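Local atomic coordinates of probable tRNA pseudouridine synthase D (Methanosarcina mazei, PDB entry 1Z2Z), a protein that probably isomerises uridine 13 of transfer RNAs to pseudouridine, as a member of the TruD family of pseudouridine synthases. Residues A[8-13]-A[181-186]; A[196-201]-A[255-260]; A[272-277]-A[379-384]; A[278-283]-A[358-363]. All coordinates share one frame; numbering follows the deposited sequence.

Contact 1: A[8-13]-A[181-186]; sequences KQIGIN and VTHLVG
H183, in the first turn of helix 182-191, carries the contact of this helix with the N-terminal loop that follows helix 5-8, where Q9 and I10 receive its imidazole. The CE1 corner of H183 lies 3.0 Å from the carbonyl O of Q9, while I10 CG2 sits 3.3 Å from H183 NE2 and 3.8 Å from H183 CE1. Both neighbours come at the ring obliquely, and the side chains of I10 and H183 cross at about a right angle. No hydrogen bond spans the segments, which together bury 96 Å². The H183 ring is directed at the loop because its CG stands between the backbone N and the carbonyl carbon (chi1 67°). The helix belongs to the TRUD domain of the enzyme, and V181 takes the N-cap position just ahead of it; T182 O then accepts from both V185 N and G186 N as the first turn closes. On one face of the H183 ring, L184 CG stands 3.4 Å above the plane, offset toward the rim. F175 meets the H183 ring with the two planes at about 85°, touches I10 as well, and accepts a hydrogen bond at its O from T182 OG1.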
loop_
_atom_site.group_PDB
_atom_site.type_symbol
_atom_site.label_atom_id
_atom_site.label_comp_id
_atom_site.label_asym_id
_atom_site.label_seq_id
_atom_site.Cartn_x
_atom_site.Cartn_y
_atom_site.Cartn_z
ATOM N N LYS A 8 10.837 11.145 -0.254
ATOM C CA LYS A 8 10.790 12.242 -1.210
ATOM C C LYS A 8 11.044 11.699 -2.610
ATOM O O LYS A 8 10.626 12.298 -3.600
ATOM C CB LYS A 8 11.830 13.315 -0.860
ATOM C CG LYS A 8 11.655 13.906 0.537
ATOM C CD LYS A 8 12.919 14.615 1.046
ATOM C CE LYS A 8 12.838 16.129 0.898
ATOM N NZ LYS A 8 14.036 16.811 1.467
ATOM N N GLN A 9 11.712 10.553 -2.687
ATOM C CA GLN A 9 12.036 9.932 -3.972
ATOM C C GLN A 9 10.837 9.244 -4.607
ATOM O O GLN A 9 10.940 8.662 -5.693
ATOM C CB GLN A 9 13.159 8.924 -3.800
ATOM C CG GLN A 9 14.465 9.545 -3.387
ATOM C CD GLN A 9 15.437 8.513 -2.860
ATOM O OE1 GLN A 9 16.608 8.811 -2.608
ATOM N NE2 GLN A 9 14.955 7.284 -2.683
ATOM N N ILE A 10 9.710 9.299 -3.908
ATOM C CA ILE A 10 8.474 8.722 -4.399
ATOM C C ILE A 10 7.324 9.711 -4.251
ATOM O O ILE A 10 6.199 9.317 -3.949
ATOM C CB ILE A 10 8.102 7.420 -3.668
ATOM C CG1 ILE A 10 7.988 7.675 -2.171
ATOM C CG2 ILE A 10 9.132 6.334 -3.977
ATOM C CD1 ILE A 10 7.663 6.435 -1.375
ATOM N N GLY A 11 7.623 10.996 -4.440
ATOM C CA GLY A 11 6.600 12.023 -4.390
ATOM C C GLY A 11 6.220 12.665 -3.075
ATOM O O GLY A 11 5.989 13.876 -3.022
ATOM N N ILE A 12 6.127 11.866 -2.019
ATOM C CA ILE A 12 5.778 12.386 -0.702
ATOM C C ILE A 12 6.924 13.261 -0.233
ATOM O O ILE A 12 8.075 12.983 -0.551
ATOM C CB ILE A 12 5.600 11.250 0.274
ATOM C CG1 ILE A 12 4.621 10.248 -0.344
ATOM C CG2 ILE A 12 5.176 11.800 1.644
ATOM C CD1 ILE A 12 4.493 8.944 0.409
ATOM N N ASN A 13 6.617 14.321 0.505
ATOM C CA ASN A 13 7.662 15.211 0.985
ATOM C C ASN A 13 7.188 16.090 2.126
ATOM O O ASN A 13 7.736 17.162 2.351
ATOM C CB ASN A 13 8.167 16.103 -0.147
ATOM C CG ASN A 13 7.306 17.335 -0.343
ATOM O OD1 ASN A 13 6.078 17.252 -0.453
ATOM N ND2 ASN A 13 7.950 18.495 -0.390
ATOM N N VAL A 181 11.357 0.278 -7.310
ATOM C CA VAL A 181 11.846 0.761 -8.598
ATOM C C VAL A 181 10.744 0.897 -9.646
ATOM O O VAL A 181 10.973 1.411 -10.740
ATOM C CB VAL A 181 12.926 -0.179 -9.166
ATOM C CG1 VAL A 181 14.224 0.033 -8.445
ATOM C CG2 VAL A 181 12.477 -1.613 -9.025
ATOM N N THR A 182 9.546 0.435 -9.318
ATOM C CA THR A 182 8.455 0.515 -10.270
ATOM C C THR A 182 8.378 1.907 -10.897
ATOM O O THR A 182 8.647 2.062 -12.090
ATOM C CB THR A 182 7.132 0.141 -9.598
ATOM O OG1 THR A 182 6.900 0.990 -8.467
ATOM C CG2 THR A 182 7.197 -1.302 -9.127
ATOM N N HIS A 183 8.049 2.910 -10.086
ATOM C CA HIS A 183 7.950 4.295 -10.543
ATOM C C HIS A 183 9.183 4.732 -11.314
ATOM O O HIS A 183 9.100 5.549 -12.229
ATOM C CB HIS A 183 7.729 5.239 -9.350
ATOM C CG HIS A 183 8.899 5.337 -8.412
ATOM N ND1 HIS A 183 9.783 6.393 -8.433
ATOM C CD2 HIS A 183 9.288 4.542 -7.388
ATOM C CE1 HIS A 183 10.664 6.249 -7.458
ATOM N NE2 HIS A 183 10.386 5.134 -6.809
ATOM N N LEU A 184 10.330 4.186 -10.943
ATOM C CA LEU A 184 11.570 4.533 -11.619
ATOM C C LEU A 184 11.589 3.935 -13.016
ATOM O O LEU A 184 12.217 4.477 -13.920
ATOM C CB LEU A 184 12.766 4.015 -10.819
ATOM C CG LEU A 184 12.920 4.585 -9.403
ATOM C CD1 LEU A 184 14.001 3.813 -8.665
ATOM C CD2 LEU A 184 13.263 6.066 -9.478
ATOM N N VAL A 185 10.892 2.819 -13.189
ATOM C CA VAL A 185 10.844 2.155 -14.480
ATOM C C VAL A 185 9.743 2.758 -15.346
ATOM O O VAL A 185 9.919 2.951 -16.550
ATOM C CB VAL A 185 10.601 0.643 -14.298
ATOM C CG1 VAL A 185 10.533 -0.052 -15.646
ATOM C CG2 VAL A 185 11.716 0.050 -13.455
ATOM N N GLY A 186 8.612 3.063 -14.717
ATOM C CA GLY A 186 7.496 3.645 -15.433
ATOM C C GLY A 186 7.835 5.020 -15.975
ATOM O O GLY A 186 7.224 5.497 -16.932
#

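Contact 2: A[196-201]-A[255-260]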
loop_
_atom_site.group_PDB
_atom_site.type_symbol
_atom_site.label_atom_id
_atom_site.label_comp_id
_atom_site.label_asym_id
_atom_site.label_seq_id
_atom_site.Cartn_x
_atom_site.Cartn_y
_atom_site.Cartn_z
ATOM N N LYS A 196 17.013 2.142 -20.083
ATOM C CA LYS A 196 17.062 2.414 -18.655
ATOM C C LYS A 196 15.936 1.710 -17.902
ATOM O O LYS A 196 16.158 1.156 -16.828
ATOM C CB LYS A 196 16.999 3.927 -18.402
ATOM C CG LYS A 196 18.142 4.713 -19.055
ATOM C CD LYS A 196 19.507 4.217 -18.571
ATOM C CE LYS A 196 20.660 4.878 -19.316
ATOM N NZ LYS A 196 21.983 4.365 -18.855
ATOM N N ALA A 197 14.733 1.727 -18.467
ATOM C CA ALA A 197 13.585 1.083 -17.833
ATOM C C ALA A 197 13.834 -0.409 -17.631
ATOM O O ALA A 197 13.390 -0.994 -16.641
ATOM C CB ALA A 197 12.330 1.289 -18.675
ATOM N N ALA A 198 14.541 -1.024 -18.574
ATOM C CA ALA A 198 14.841 -2.443 -18.482
ATOM C C ALA A 198 15.984 -2.682 -17.511
ATOM O O ALA A 198 15.947 -3.622 -16.719
ATOM C CB ALA A 198 15.195 -2.992 -19.850
ATOM N N LEU A 199 17.000 -1.831 -17.569
ATOM C CA LEU A 199 18.148 -1.969 -16.681
ATOM C C LEU A 199 17.793 -1.690 -15.225
ATOM O O LEU A 199 18.291 -2.358 -14.323
ATOM C CB LEU A 199 19.276 -1.037 -17.126
ATOM C CG LEU A 199 20.454 -1.671 -17.877
ATOM C CD1 LEU A 199 19.964 -2.507 -19.058
ATOM C CD2 LEU A 199 21.384 -0.562 -18.345
ATOM N N LEU A 200 16.931 -0.705 -14.996
ATOM C CA LEU A 200 16.520 -0.357 -13.642
ATOM C C LEU A 200 15.833 -1.522 -12.939
ATOM O O LEU A 200 15.800 -1.577 -11.711
ATOM C CB LEU A 200 15.569 0.843 -13.666
ATOM C CG LEU A 200 16.144 2.221 -14.006
ATOM C CD1 LEU A 200 15.012 3.219 -14.191
ATOM C CD2 LEU A 200 17.081 2.671 -12.898
ATOM N N TYR A 201 15.278 -2.448 -13.717
ATOM C CA TYR A 201 14.575 -3.605 -13.164
ATOM C C TYR A 201 15.489 -4.825 -13.144
ATOM O O TYR A 201 15.524 -5.577 -12.173
ATOM C CB TYR A 201 13.322 -3.909 -13.999
ATOM C CG TYR A 201 12.406 -4.951 -13.391
ATOM C CD1 TYR A 201 11.506 -4.614 -12.382
ATOM C CD2 TYR A 201 12.478 -6.283 -13.787
ATOM C CE1 TYR A 201 10.703 -5.580 -11.780
ATOM C CE2 TYR A 201 11.683 -7.256 -13.187
ATOM C CZ TYR A 201 10.800 -6.899 -12.182
ATOM O OH TYR A 201 10.047 -7.867 -11.561
ATOM N N SER A 255 13.168 -3.082 -25.650
ATOM C CA SER A 255 11.766 -2.769 -25.899
ATOM C C SER A 255 10.867 -3.970 -25.625
ATOM O O SER A 255 9.873 -3.852 -24.911
ATOM C CB SER A 255 11.563 -2.270 -27.342
ATOM O OG SER A 255 12.148 -3.133 -28.308
ATOM N N GLY A 256 11.235 -5.123 -26.179
ATOM C CA GLY A 256 10.445 -6.326 -25.989
ATOM C C GLY A 256 10.885 -7.180 -24.819
ATOM O O GLY A 256 10.377 -8.286 -24.622
ATOM N N SER A 257 11.833 -6.680 -24.034
ATOM C CA SER A 257 12.306 -7.439 -22.883
ATOM C C SER A 257 11.210 -7.527 -21.818
ATOM O O SER A 257 11.339 -8.275 -20.860
ATOM C CB SER A 257 13.563 -6.795 -22.293
ATOM O OG SER A 257 13.256 -5.567 -21.667
ATOM N N PHE A 258 10.125 -6.778 -22.002
ATOM C CA PHE A 258 9.021 -6.780 -21.050
ATOM C C PHE A 258 7.950 -7.791 -21.399
ATOM O O PHE A 258 7.070 -8.082 -20.585
ATOM C CB PHE A 258 8.373 -5.404 -20.995
ATOM C CG PHE A 258 9.241 -4.356 -20.388
ATOM C CD1 PHE A 258 9.469 -4.334 -19.017
ATOM C CD2 PHE A 258 9.829 -3.382 -21.183
ATOM C CE1 PHE A 258 10.271 -3.356 -18.447
ATOM C CE2 PHE A 258 10.632 -2.401 -20.623
ATOM C CZ PHE A 258 10.852 -2.385 -19.253
ATOM N N ARG A 259 8.018 -8.316 -22.618
ATOM C CA ARG A 259 7.039 -9.287 -23.104
ATOM C C ARG A 259 7.301 -10.694 -22.571
ATOM O O ARG A 259 6.759 -11.675 -23.082
ATOM C CB ARG A 259 7.040 -9.296 -24.641
ATOM C CG ARG A 259 5.671 -9.025 -25.267
ATOM C CD ARG A 259 5.760 -8.804 -26.776
ATOM N NE ARG A 259 4.480 -8.418 -27.373
ATOM C CZ ARG A 259 3.776 -7.337 -27.032
ATOM N NH1 ARG A 259 4.217 -6.519 -26.086
ATOM N NH2 ARG A 259 2.630 -7.062 -27.646
ATOM N N VAL A 260 8.127 -10.780 -21.535
ATOM C CA VAL A 260 8.464 -12.057 -20.923
ATOM C C VAL A 260 7.771 -12.202 -19.565
ATOM O O VAL A 260 7.612 -13.309 -19.042
ATOM C CB VAL A 260 9.990 -12.173 -20.755
ATOM C CG1 VAL A 260 10.653 -12.356 -22.116
ATOM C CG2 VAL A 260 10.525 -10.918 -20.103
#
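F258 reaches from the loop between helices 238-249 and 263-287 to the backbone and methyl groups of A197 and A198 on helix 194-202. The tight part is gathered at a single ring atom. F258 CZ lies 4.0 Å from A197 CB, and the same CZ is 3.9 Å from A197 O, which stands at the ring edge, near its plane. A198 N approaches F258 CZ obliquely at 4.0 Å, so the ring end abuts the main chain as much as the side chains of the helix. F258 gets there with CG anti to its carbonyl carbon (chi1 -68°), and F376 and M379 pack against it from another loop. The second, slighter touch is A198 CB against S257 OG at 3.7 Å, a methyl beside a hydroxyl; that OG is hydrogen-bonded to Y254 O. S257 OG also lies 4.1 Å above one face of the F258 ring, offset toward the rim. Away from this patch the segments diverge: K196 and R259 are exposed and take no part, and R259 NH2 forms a salt bridge with E378 while its guanidinium makes a cation-pi contact with F376. On the helix side, V185, A188 and I189 of helix 182-191 pack on A197. With 138 Å² buried and no hydrogen bond between the segments, the contact depends on the fit of one aromatic ring against two alanines, whose small side chains let the ring come up to the helix backbone.

Contact 3: A[272-277]-A[379-384]; sequences GYQSYI and MSSKGT
Q274, on helix 263-287 of the TRUD domain, sends its side chain to S381, G383 and T384 in the loop that leads to strand 389-391; the loop makes an ST turn there. The contacts across the interface are van der Waals in kind, with no hydrogen bond between the segments and 102 Å² buried. The extended chain of Q274 (chi2 -178°) brings its CD to 4.5 Å from S381 OG, to 4.7 Å from G383 CA and to 5.2 Å from T384 CG2, so that the amide end lies beside S381 and G383, with the T384 methyl at its margin. The backbones stay well apart, Q274 CA and G383 CA being 8.0 Å from each other. Among the polar interactions, S381 OG accepts from G383 N in the ST turn. An alanine in place of S381 would lack OG, which would probably leave G383 N without its acceptor and the turn less firmly set against Q274. Outside the two segments, K382 forms backbone hydrogen bonds with N345, and T384 with L341. G383 has a positive phi of 103°, where a side chain would run into the carbonyl O of K382. The bond that closes the turn, from G383 N to S381 OG, is 3.2 Å long and nearly straight at 165°.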
loop_
_atom_site.group_PDB
_atom_site.type_symbol
_atom_site.label_atom_id
_atom_site.label_comp_id
_atom_site.label_asym_id
_atom_site.label_seq_id
_atom_site.Cartn_x
_atom_site.Cartn_y
_atom_site.Cartn_z
ATOM N N GLY A 272 3.030 2.782 -11.244
ATOM C CA GLY A 272 3.882 3.304 -10.195
ATOM C C GLY A 272 4.110 4.775 -10.482
ATOM O O GLY A 272 3.699 5.629 -9.693
ATOM N N TYR A 273 4.743 5.068 -11.624
ATOM C CA TYR A 273 5.042 6.441 -12.039
ATOM C C TYR A 273 3.840 7.336 -11.880
ATOM O O TYR A 273 3.976 8.545 -11.697
ATOM C CB TYR A 273 5.497 6.486 -13.496
ATOM C CG TYR A 273 5.914 7.869 -13.955
ATOM C CD1 TYR A 273 6.865 8.603 -13.244
ATOM C CD2 TYR A 273 5.391 8.428 -15.123
ATOM C CE1 TYR A 273 7.286 9.858 -13.683
ATOM C CE2 TYR A 273 5.806 9.681 -15.572
ATOM C CZ TYR A 273 6.755 10.390 -14.849
ATOM O OH TYR A 273 7.169 11.631 -15.295
ATOM N N GLN A 274 2.660 6.736 -11.972
ATOM C CA GLN A 274 1.416 7.470 -11.813
ATOM C C GLN A 274 1.199 7.753 -10.348
ATOM O O GLN A 274 0.826 8.864 -9.954
ATOM C CB GLN A 274 0.240 6.660 -12.341
ATOM C CG GLN A 274 0.072 6.775 -13.829
ATOM C CD GLN A 274 -1.117 6.009 -14.332
ATOM O OE1 GLN A 274 -1.456 6.097 -15.507
ATOM N NE2 GLN A 274 -1.759 5.246 -13.452
ATOM N N SER A 275 1.424 6.730 -9.534
ATOM C CA SER A 275 1.265 6.879 -8.099
ATOM C C SER A 275 2.256 7.942 -7.635
ATOM O O SER A 275 1.960 8.734 -6.745
ATOM C CB SER A 275 1.513 5.531 -7.423
ATOM O OG SER A 275 0.549 4.597 -7.875
ATOM N N TYR A 276 3.423 7.971 -8.264
ATOM C CA TYR A 276 4.439 8.946 -7.928
ATOM C C TYR A 276 3.883 10.355 -8.118
ATOM O O TYR A 276 3.831 11.163 -7.181
ATOM C CB TYR A 276 5.638 8.751 -8.834
ATOM C CG TYR A 276 6.660 9.844 -8.742
ATOM C CD1 TYR A 276 7.446 10.003 -7.602
ATOM C CD2 TYR A 276 6.871 10.709 -9.814
ATOM C CE1 TYR A 276 8.422 10.994 -7.544
ATOM C CE2 TYR A 276 7.841 11.700 -9.760
ATOM C CZ TYR A 276 8.611 11.836 -8.629
ATOM O OH TYR A 276 9.573 12.819 -8.600
ATOM N N ILE A 277 3.464 10.635 -9.350
ATOM C CA ILE A 277 2.913 11.935 -9.698
ATOM C C ILE A 277 1.740 12.265 -8.784
ATOM O O ILE A 277 1.587 13.401 -8.316
ATOM C CB ILE A 277 2.473 11.946 -11.170
ATOM C CG1 ILE A 277 3.721 11.801 -12.059
ATOM C CG2 ILE A 277 1.690 13.220 -11.468
ATOM C CD1 ILE A 277 3.471 11.408 -13.519
HETATM N N MSE A 379 0.767 -1.689 -22.546
HETATM C CA MSE A 379 1.409 -1.183 -21.352
HETATM C C MSE A 379 1.054 0.270 -21.085
HETATM O O MSE A 379 1.398 0.816 -20.035
HETATM C CB MSE A 379 2.920 -1.324 -21.507
HETATM C CG MSE A 379 3.720 -1.005 -20.270
HETATM SE SE MSE A 379 5.589 -1.088 -20.686
HETATM C CE MSE A 379 5.891 -2.983 -20.368
ATOM N N SER A 380 0.367 0.899 -22.035
ATOM C CA SER A 380 -0.008 2.295 -21.868
ATOM C C SER A 380 -1.386 2.423 -21.249
ATOM O O SER A 380 -2.348 1.783 -21.671
ATOM C CB SER A 380 0.043 3.046 -23.204
ATOM O OG SER A 380 -1.042 2.708 -24.043
ATOM N N SER A 381 -1.458 3.259 -20.228
ATOM C CA SER A 381 -2.695 3.494 -19.521
ATOM C C SER A 381 -3.220 4.861 -19.911
ATOM O O SER A 381 -2.479 5.704 -20.425
ATOM C CB SER A 381 -2.451 3.437 -18.010
ATOM O OG SER A 381 -3.631 3.722 -17.276
ATOM N N LYS A 382 -4.507 5.065 -19.659
ATOM C CA LYS A 382 -5.168 6.317 -19.964
ATOM C C LYS A 382 -5.329 7.183 -18.725
ATOM O O LYS A 382 -5.688 8.352 -18.830
ATOM C CB LYS A 382 -6.534 6.051 -20.614
ATOM C CG LYS A 382 -7.342 4.866 -20.043
ATOM C CD LYS A 382 -8.058 5.175 -18.726
ATOM C CE LYS A 382 -8.954 4.009 -18.311
ATOM N NZ LYS A 382 -9.607 4.193 -16.977
ATOM N N GLY A 383 -5.062 6.612 -17.553
ATOM C CA GLY A 383 -5.173 7.372 -16.318
ATOM C C GLY A 383 -6.420 7.071 -15.514
ATOM O O GLY A 383 -7.359 6.473 -16.024
ATOM N N THR A 384 -6.420 7.485 -14.251
ATOM C CA THR A 384 -7.553 7.273 -13.357
ATOM C C THR A 384 -7.622 8.443 -12.387
ATOM O O THR A 384 -6.844 9.388 -12.512
ATOM C CB THR A 384 -7.407 5.943 -12.581
ATOM O OG1 THR A 384 -7.970 6.075 -11.267
ATOM C CG2 THR A 384 -5.944 5.539 -12.487
#

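Contact 4: A[278-283]-A[358-363]; sequences YNIILC and NGVLKE
V360 puts its two methyls against neighbouring isoleucines. V360 CG1 lies 3.6 Å from I280 CG2, and V360 CG2 lies 3.6 Å from I281 CG1, which is as near to V360 CB. CG1 of the valine lies between the two isoleucines, since V360 CG1 is also 3.7 Å from I281 CG1, while CG2 lies mainly on I281; a chi1 of 175° sets this pattern by placing CG1 anti to the backbone N of V360. Both isoleucines cross the valine obliquely. A glycine here would remove both branches, and would probably open a gap between the helices and leave I280 CG2 and I281 CG1 without their partner. At the border of this apolar patch, I280 CG2 passes 4.3 Å from E363 OE1, whose charge is met by R284 in a salt bridge. The contact is a helix-helix packing within the TRUD domain: the axes of 278-283 and 358-363 approach to 9.5 Å with 130° between their N-to-C directions, closer to antiparallel than to parallel. I281 CA and V360 CA are the nearest CA pair, at 6.1 Å, and 182 Å² is buried. Beyond this shell, further residues pack on the same turns of helix 263-287. Y278, pointing away from V360, has its OH in hydrogen bonds with the carbonyl oxygens of N168 and E387 and its ring edge-to-face with F170. L282 packs on V388, and F169 touches both N279 and C283.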
loop_
_atom_site.group_PDB
_atom_site.type_symbol
_atom_site.label_atom_id
_atom_site.label_comp_id
_atom_site.label_asym_id
_atom_site.label_seq_id
_atom_site.Cartn_x
_atom_site.Cartn_y
_atom_site.Cartn_z
ATOM N N TYR A 278 0.931 11.258 -8.503
ATOM C CA TYR A 278 -0.204 11.463 -7.637
ATOM C C TYR A 278 0.225 11.954 -6.236
ATOM O O TYR A 278 -0.428 12.817 -5.645
ATOM C CB TYR A 278 -1.020 10.173 -7.562
ATOM C CG TYR A 278 -1.979 10.148 -6.419
ATOM C CD1 TYR A 278 -1.550 9.844 -5.140
ATOM C CD2 TYR A 278 -3.317 10.432 -6.608
ATOM C CE1 TYR A 278 -2.430 9.820 -4.076
ATOM C CE2 TYR A 278 -4.209 10.409 -5.553
ATOM C CZ TYR A 278 -3.757 10.098 -4.289
ATOM O OH TYR A 278 -4.650 10.041 -3.243
ATOM N N ASN A 279 1.320 11.416 -5.708
ATOM C CA ASN A 279 1.810 11.826 -4.388
ATOM C C ASN A 279 2.191 13.291 -4.399
ATOM O O ASN A 279 1.742 14.072 -3.565
ATOM C CB ASN A 279 3.039 11.002 -3.990
ATOM C CG ASN A 279 2.676 9.642 -3.442
ATOM O OD1 ASN A 279 3.370 8.657 -3.696
ATOM N ND2 ASN A 279 1.598 9.580 -2.673
ATOM N N ILE A 280 3.046 13.654 -5.342
ATOM C CA ILE A 280 3.486 15.035 -5.468
ATOM C C ILE A 280 2.263 15.937 -5.426
ATOM O O ILE A 280 2.164 16.822 -4.573
ATOM C CB ILE A 280 4.211 15.239 -6.792
ATOM C CG1 ILE A 280 5.307 14.180 -6.926
ATOM C CG2 ILE A 280 4.808 16.613 -6.849
ATOM C CD1 ILE A 280 6.081 14.280 -8.191
ATOM N N ILE A 281 1.327 15.687 -6.347
ATOM C CA ILE A 281 0.099 16.469 -6.449
ATOM C C ILE A 281 -0.626 16.625 -5.122
ATOM O O ILE A 281 -1.025 17.729 -4.750
ATOM C CB ILE A 281 -0.875 15.843 -7.466
ATOM C CG1 ILE A 281 -0.335 16.040 -8.887
ATOM C CG2 ILE A 281 -2.273 16.459 -7.315
ATOM C CD1 ILE A 281 -1.059 15.243 -9.950
ATOM N N LEU A 282 -0.795 15.520 -4.411
ATOM C CA LEU A 282 -1.483 15.538 -3.131
ATOM C C LEU A 282 -0.801 16.465 -2.128
ATOM O O LEU A 282 -1.460 17.057 -1.264
ATOM C CB LEU A 282 -1.541 14.131 -2.556
ATOM C CG LEU A 282 -2.840 13.834 -1.813
ATOM C CD1 LEU A 282 -2.806 12.386 -1.340
ATOM C CD2 LEU A 282 -3.032 14.792 -0.640
ATOM N N CYS A 283 0.521 16.580 -2.252
ATOM C CA CYS A 283 1.340 17.418 -1.379
ATOM C C CYS A 283 1.174 18.876 -1.737
ATOM O O CYS A 283 0.805 19.705 -0.902
ATOM C CB CYS A 283 2.818 17.049 -1.534
ATOM S SG CYS A 283 3.287 15.436 -0.887
ATOM N N ASN A 358 -1.852 21.020 -12.889
ATOM C CA ASN A 358 -1.069 21.422 -14.053
ATOM C C ASN A 358 0.327 21.894 -13.645
ATOM O O ASN A 358 1.254 21.880 -14.448
ATOM C CB ASN A 358 -1.823 22.512 -14.830
ATOM C CG ASN A 358 -3.023 21.955 -15.595
ATOM O OD1 ASN A 358 -2.862 21.267 -16.608
ATOM N ND2 ASN A 358 -4.229 22.235 -15.104
ATOM N N GLY A 359 0.478 22.292 -12.389
ATOM C CA GLY A 359 1.776 22.739 -11.922
ATOM C C GLY A 359 2.709 21.592 -11.564
ATOM O O GLY A 359 3.914 21.789 -11.381
ATOM N N VAL A 360 2.159 20.390 -11.440
ATOM C CA VAL A 360 2.990 19.238 -11.117
ATOM C C VAL A 360 3.421 18.574 -12.417
ATOM O O VAL A 360 4.555 18.118 -12.553
ATOM C CB VAL A 360 2.237 18.210 -10.240
ATOM C CG1 VAL A 360 3.098 16.976 -10.034
ATOM C CG2 VAL A 360 1.897 18.826 -8.895
ATOM N N LEU A 361 2.512 18.529 -13.381
ATOM C CA LEU A 361 2.822 17.926 -14.665
ATOM C C LEU A 361 3.807 18.818 -15.395
ATOM O O LEU A 361 4.595 18.341 -16.206
ATOM C CB LEU A 361 1.554 17.792 -15.496
ATOM C CG LEU A 361 0.350 17.300 -14.691
ATOM C CD1 LEU A 361 -0.900 17.394 -15.560
ATOM C CD2 LEU A 361 0.582 15.880 -14.202
ATOM N N LYS A 362 3.761 20.113 -15.096
ATOM C CA LYS A 362 4.636 21.082 -15.742
ATOM C C LYS A 362 6.097 20.931 -15.320
ATOM O O LYS A 362 6.955 20.622 -16.150
ATOM C CB LYS A 362 4.153 22.505 -15.443
ATOM C CG LYS A 362 4.773 23.582 -16.329
ATOM C CD LYS A 362 4.208 24.950 -15.993
ATOM C CE LYS A 362 4.791 26.041 -16.878
ATOM N NZ LYS A 362 4.254 27.382 -16.488
ATOM N N GLU A 363 6.379 21.150 -14.038
ATOM C CA GLU A 363 7.745 21.037 -13.534
ATOM C C GLU A 363 8.313 19.646 -13.789
ATOM O O GLU A 363 9.511 19.482 -14.035
ATOM C CB GLU A 363 7.805 21.338 -12.030
ATOM C CG GLU A 363 7.101 20.325 -11.136
ATOM C CD GLU A 363 7.394 20.537 -9.649
ATOM O OE1 GLU A 363 6.751 19.872 -8.802
ATOM O OE2 GLU A 363 8.274 21.366 -9.326
#

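Helix 263-287 runs through most of this set: contacts 3 and 4 use successive turns of it, contact 4 being nested within the chain loop closed by contact 3, and contact 1 rests on it where I10 and G11 meet Y276 and N279. Contact 1 joins contact 2 through consecutive helices 182-191 and 194-202, with L184 and V185 packed against L200. Contacts 1, 2 and 4 are buried, with an exposed residue at the margin of 1 (Q9) and of 4 (E363), although contact 2 lies farthest from the chain centre, about 24 Å from centre to centre; contact 3 is only partly buried. Contact 4 is aliphatic, contact 2 aromatic on alanine, while contacts 1 and 3 bring a polar side chain to a loop.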